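5'-deoxynucleotidase (Pyrococcus horikoshii, PDB 2CQZ) probably hydrolyses 2'-deoxyribonucleoside 5'-phosphates to the deoxyribonucleoside and phosphate, as a metal-dependent, all-helical enzyme of the HD-domain family. Local coordinates at residues 96-99 against 100-104; 115-118 against 119-122. One frame throughout, in Å; residues are numbered along the deposited sequence.

Contact 1. Residues 96-99 against 100-104; sequences LVFK and KVFPE
Val97 and Phe98 meet Val101 and Phe102 in a local contact at the C-terminal end of helix 90-100, where the chain turns into the loop before helix 106-114. The backbone evidence comes first. Lys100 N donates to Leu96 O at 2.8 Å, a straight bond of the ordinary helical kind. One step later Val97 O takes two donors, the first being Val101 N. The second, Phe102 N, lies five residues on and 3.1 Å from Val97 O; this bond shows the last turn opening out. Phe102 then leaves helical backbone angles, and Pro103, whose N has no hydrogen, cannot continue the pattern toward Phe98 O.

The side chains close over this ending. With Val97 CG1 anti to the backbone N (chi1 174°), that methyl lies alongside the Phe102 ring, 3.9 Å from CD2, and also approaches Val101 CB at 4.1 Å. Val101 CG1 sits 3.7 Å above the plane of the Phe102 ring, over its centre. Phe98 CD1 reaches Phe102 CB at 3.7 Å; the two rings, centroids 5.9 Å apart and planes at 59°, are inclined to each other.

Beyond these residues, Phe98 stacks on Tyr109 of helix 106-114, while Phe102 packs on Leu10 of helix 5-11. Phe87 of the second subunit covers Val97 and Val101, and Glu86 of that subunit forms a salt bridge with Lys100 NZ. This is a helix C-terminus followed by proline, its apolar side chains joining neighbouring helices of the HD domain at a subunit interface.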
loop_
_atom_site.group_PDB
_atom_site.type_symbol
_atom_site.label_atom_id
_atom_site.label_comp_id
_atom_site.label_asym_id
_atom_site.label_seq_id
_atom_site.Cartn_x
_atom_site.Cartn_y
_atom_site.Cartn_z
ATOM N N LEU A 96 11.286 -25.913 17.361
ATOM C CA LEU A 96 12.476 -25.304 17.929
ATOM C C LEU A 96 12.204 -23.969 18.621
ATOM O O LEU A 96 12.509 -23.808 19.809
ATOM C CB LEU A 96 13.527 -25.110 16.844
ATOM C CG LEU A 96 14.336 -26.383 16.604
ATOM C CD1 LEU A 96 15.147 -26.253 15.328
ATOM C CD2 LEU A 96 15.231 -26.644 17.820
ATOM N N VAL A 97 11.622 -23.013 17.897
ATOM C CA VAL A 97 11.232 -21.709 18.402
ATOM C C VAL A 97 10.446 -21.850 19.699
ATOM O O VAL A 97 10.669 -21.139 20.671
ATOM C CB VAL A 97 10.369 -21.025 17.341
ATOM C CG1 VAL A 97 9.823 -19.707 17.885
ATOM C CG2 VAL A 97 11.196 -20.749 16.099
ATOM N N PHE A 98 9.468 -22.746 19.624
ATOM C CA PHE A 98 8.570 -22.939 20.759
ATOM C C PHE A 98 9.344 -23.464 21.959
ATOM O O PHE A 98 9.072 -23.093 23.101
ATOM C CB PHE A 98 7.456 -23.916 20.403
ATOM C CG PHE A 98 6.193 -23.247 19.973
ATOM C CD1 PHE A 98 5.386 -22.600 20.904
ATOM C CD2 PHE A 98 5.815 -23.244 18.635
ATOM C CE1 PHE A 98 4.221 -21.957 20.512
ATOM C CE2 PHE A 98 4.652 -22.604 18.231
ATOM C CZ PHE A 98 3.851 -21.961 19.172
ATOM N N LYS A 99 10.315 -24.327 21.681
ATOM C CA LYS A 99 11.143 -24.918 22.717
ATOM C C LYS A 99 12.107 -23.899 23.326
ATOM O O LYS A 99 12.216 -23.818 24.545
ATOM C CB LYS A 99 11.921 -26.105 22.156
ATOM C CG LYS A 99 11.387 -27.449 22.608
ATOM C CD LYS A 99 12.224 -28.586 22.023
ATOM C CE LYS A 99 13.730 -28.409 22.305
ATOM N NZ LYS A 99 14.106 -28.487 23.757
ATOM N N LYS A 100 12.796 -23.128 22.488
ATOM C CA LYS A 100 13.728 -22.128 22.980
ATOM C C LYS A 100 13.094 -20.770 23.338
ATOM O O LYS A 100 13.407 -20.191 24.383
ATOM C CB LYS A 100 14.829 -21.869 21.957
ATOM C CG LYS A 100 15.689 -20.673 22.350
ATOM C CD LYS A 100 16.690 -20.249 21.281
ATOM C CE LYS A 100 17.457 -19.014 21.764
ATOM N NZ LYS A 100 18.376 -18.415 20.747
ATOM N N VAL A 101 12.207 -20.267 22.478
ATOM C CA VAL A 101 11.584 -18.953 22.678
ATOM C C VAL A 101 10.242 -18.887 23.422
ATOM O O VAL A 101 9.992 -17.940 24.183
ATOM C CB VAL A 101 11.400 -18.211 21.313
ATOM C CG1 VAL A 101 10.798 -16.833 21.537
ATOM C CG2 VAL A 101 12.750 -18.099 20.591
ATOM N N PHE A 102 9.374 -19.868 23.171
ATOM C CA PHE A 102 8.036 -19.942 23.786
ATOM C C PHE A 102 7.823 -21.250 24.555
ATOM O O PHE A 102 6.827 -21.946 24.348
ATOM C CB PHE A 102 6.949 -19.824 22.695
ATOM C CG PHE A 102 6.993 -18.526 21.938
ATOM C CD1 PHE A 102 6.703 -17.326 22.577
ATOM C CD2 PHE A 102 7.361 -18.501 20.598
ATOM C CE1 PHE A 102 6.817 -16.121 21.911
ATOM C CE2 PHE A 102 7.476 -17.284 19.916
ATOM C CZ PHE A 102 7.193 -16.097 20.577
ATOM N N PRO A 103 8.755 -21.603 25.451
ATOM C CA PRO A 103 8.650 -22.841 26.232
ATOM C C PRO A 103 7.321 -22.953 26.968
ATOM O O PRO A 103 6.748 -24.037 27.070
ATOM C CB PRO A 103 9.855 -22.756 27.167
ATOM C CG PRO A 103 10.023 -21.259 27.349
ATOM C CD PRO A 103 9.868 -20.773 25.945
ATOM N N GLU A 104 6.823 -21.821 27.460
ATOM C CA GLU A 104 5.551 -21.801 28.173
ATOM C C GLU A 104 4.396 -22.192 27.272
ATOM O O GLU A 104 3.353 -22.599 27.769
ATOM C CB GLU A 104 5.240 -20.418 28.765
ATOM C CG GLU A 104 5.037 -19.335 27.729
ATOM C CD GLU A 104 6.350 -18.829 27.172
ATOM O OE1 GLU A 104 7.288 -19.646 27.053
ATOM O OE2 GLU A 104 6.448 -17.626 26.849
#

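Contact 2. Residues 115-118 against 119-122; sequences CSSP and EAQL
Ser117 is the N-cap of helix 118-140: its OG accepts from Ala120 N at 3.2 Å. Its chi1 of 73° sets OG between the backbone N and the carbonyl carbon, turned toward the first helical turn, and OG is also hydrogen-bonded to Glu111 OE1. Backbone bonds continue the helix, from Gln121 N to Ser117 O at 3.0 Å and from Leu122 N to Pro118 O at 2.9 Å.

A side-chain amide supplies the other polar link. Gln121 NE2 reaches back to Cys115 O at 3.3 Å with a nearly straight N-H...O angle of 169°. The oxygen lies close to the amide plane, but the donor stands 44° out of the carbonyl plane. Gln121 OE1 accepts from Leu161 N, fixing the rotation of the amide. Replacing Gln121 by an alanine removes the amide, which would probably leave Cys115 O without this donor and Leu161 N without its acceptor.

Apolar contacts are few: Cys115 SG lies 3.8 Å from Gln121 CG, and Ala120 CB packs 3.9 Å from Cys115 CA. Glu119 runs beside the Pro118 ring, its OE2 bonded to Asp59 N. The chemistry thus implies a helix start held by a serine cap and a buried glutamine amide that ties the preceding turn to Leu161, with the carboxylates of Glu111 and Glu119 bonded close by.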
loop_
_atom_site.group_PDB
_atom_site.type_symbol
_atom_site.label_atom_id
_atom_site.label_comp_id
_atom_site.label_asym_id
_atom_site.label_seq_id
_atom_site.Cartn_x
_atom_site.Cartn_y
_atom_site.Cartn_z
ATOM N N CYS A 115 -3.251 -32.964 16.570
ATOM C CA CYS A 115 -4.598 -32.934 16.023
ATOM C C CYS A 115 -5.424 -34.148 16.466
ATOM O O CYS A 115 -6.106 -34.781 15.653
ATOM C CB CYS A 115 -4.501 -32.873 14.495
ATOM S SG CYS A 115 -6.009 -32.391 13.635
ATOM N N SER A 116 -5.364 -34.464 17.758
ATOM C CA SER A 116 -6.108 -35.598 18.304
ATOM C C SER A 116 -7.268 -35.177 19.188
ATOM O O SER A 116 -8.402 -35.614 18.984
ATOM C CB SER A 116 -5.183 -36.514 19.123
ATOM O OG SER A 116 -4.126 -37.014 18.327
ATOM N N SER A 117 -6.974 -34.338 20.177
ATOM C CA SER A 117 -7.988 -33.872 21.116
ATOM C C SER A 117 -9.044 -33.009 20.434
ATOM O O SER A 117 -8.813 -32.459 19.360
ATOM C CB SER A 117 -7.332 -33.077 22.254
ATOM O OG SER A 117 -6.889 -31.799 21.819
ATOM N N PRO A 118 -10.226 -32.889 21.049
ATOM C CA PRO A 118 -11.328 -32.088 20.505
ATOM C C PRO A 118 -10.885 -30.641 20.275
ATOM O O PRO A 118 -11.177 -30.049 19.240
ATOM C CB PRO A 118 -12.395 -32.186 21.591
ATOM C CG PRO A 118 -12.118 -33.501 22.209
ATOM C CD PRO A 118 -10.625 -33.519 22.316
ATOM N N GLU A 119 -10.171 -30.080 21.249
ATOM C CA GLU A 119 -9.700 -28.712 21.137
ATOM C C GLU A 119 -8.754 -28.554 19.958
ATOM O O GLU A 119 -8.901 -27.620 19.158
ATOM C CB GLU A 119 -8.989 -28.277 22.420
ATOM C CG GLU A 119 -9.858 -28.289 23.672
ATOM C CD GLU A 119 -10.291 -29.689 24.061
ATOM O OE1 GLU A 119 -9.481 -30.629 23.894
ATOM O OE2 GLU A 119 -11.431 -29.849 24.543
ATOM N N ALA A 120 -7.784 -29.465 19.853
ATOM C CA ALA A 120 -6.793 -29.419 18.774
ATOM C C ALA A 120 -7.425 -29.485 17.397
ATOM O O ALA A 120 -6.956 -28.838 16.459
ATOM C CB ALA A 120 -5.781 -30.552 18.928
ATOM N N GLN A 121 -8.487 -30.271 17.267
ATOM C CA GLN A 121 -9.162 -30.398 15.979
ATOM C C GLN A 121 -9.993 -29.168 15.688
ATOM O O GLN A 121 -10.070 -28.725 14.544
ATOM C CB GLN A 121 -10.033 -31.652 15.957
ATOM C CG GLN A 121 -9.287 -32.878 15.444
ATOM C CD GLN A 121 -10.070 -34.165 15.612
ATOM O OE1 GLN A 121 -11.305 -34.184 15.536
ATOM N NE2 GLN A 121 -9.349 -35.261 15.823
ATOM N N LEU A 122 -10.601 -28.616 16.732
ATOM C CA LEU A 122 -11.409 -27.412 16.615
ATOM C C LEU A 122 -10.568 -26.253 16.065
ATOM O O LEU A 122 -10.979 -25.544 15.139
ATOM C CB LEU A 122 -11.953 -27.024 17.988
ATOM C CG LEU A 122 -12.682 -25.680 18.063
ATOM C CD1 LEU A 122 -13.889 -25.722 17.148
ATOM C CD2 LEU A 122 -13.105 -25.390 19.500
#

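In the fold
Contact 1 ends one helix and contact 2 begins another, with helix 106-114 running between them in the chain. Their centres are 21 Å apart and their nearest atoms about 13 Å, so they do not touch. Both stand back from the nickel ion held by His36, His70, Asp71 and Asp127: the side chain of Phe98 is about 11 Å from it and that of Cys115 about 12 Å. Each nevertheless connects to the site. Phe98 packs on Leu72 and Ala73, directly after the ligands His70 and Asp71, and the helix that starts at contact 2 carries Asp127. Contact 1 alone meets the second subunit; no other chain touches contact 2.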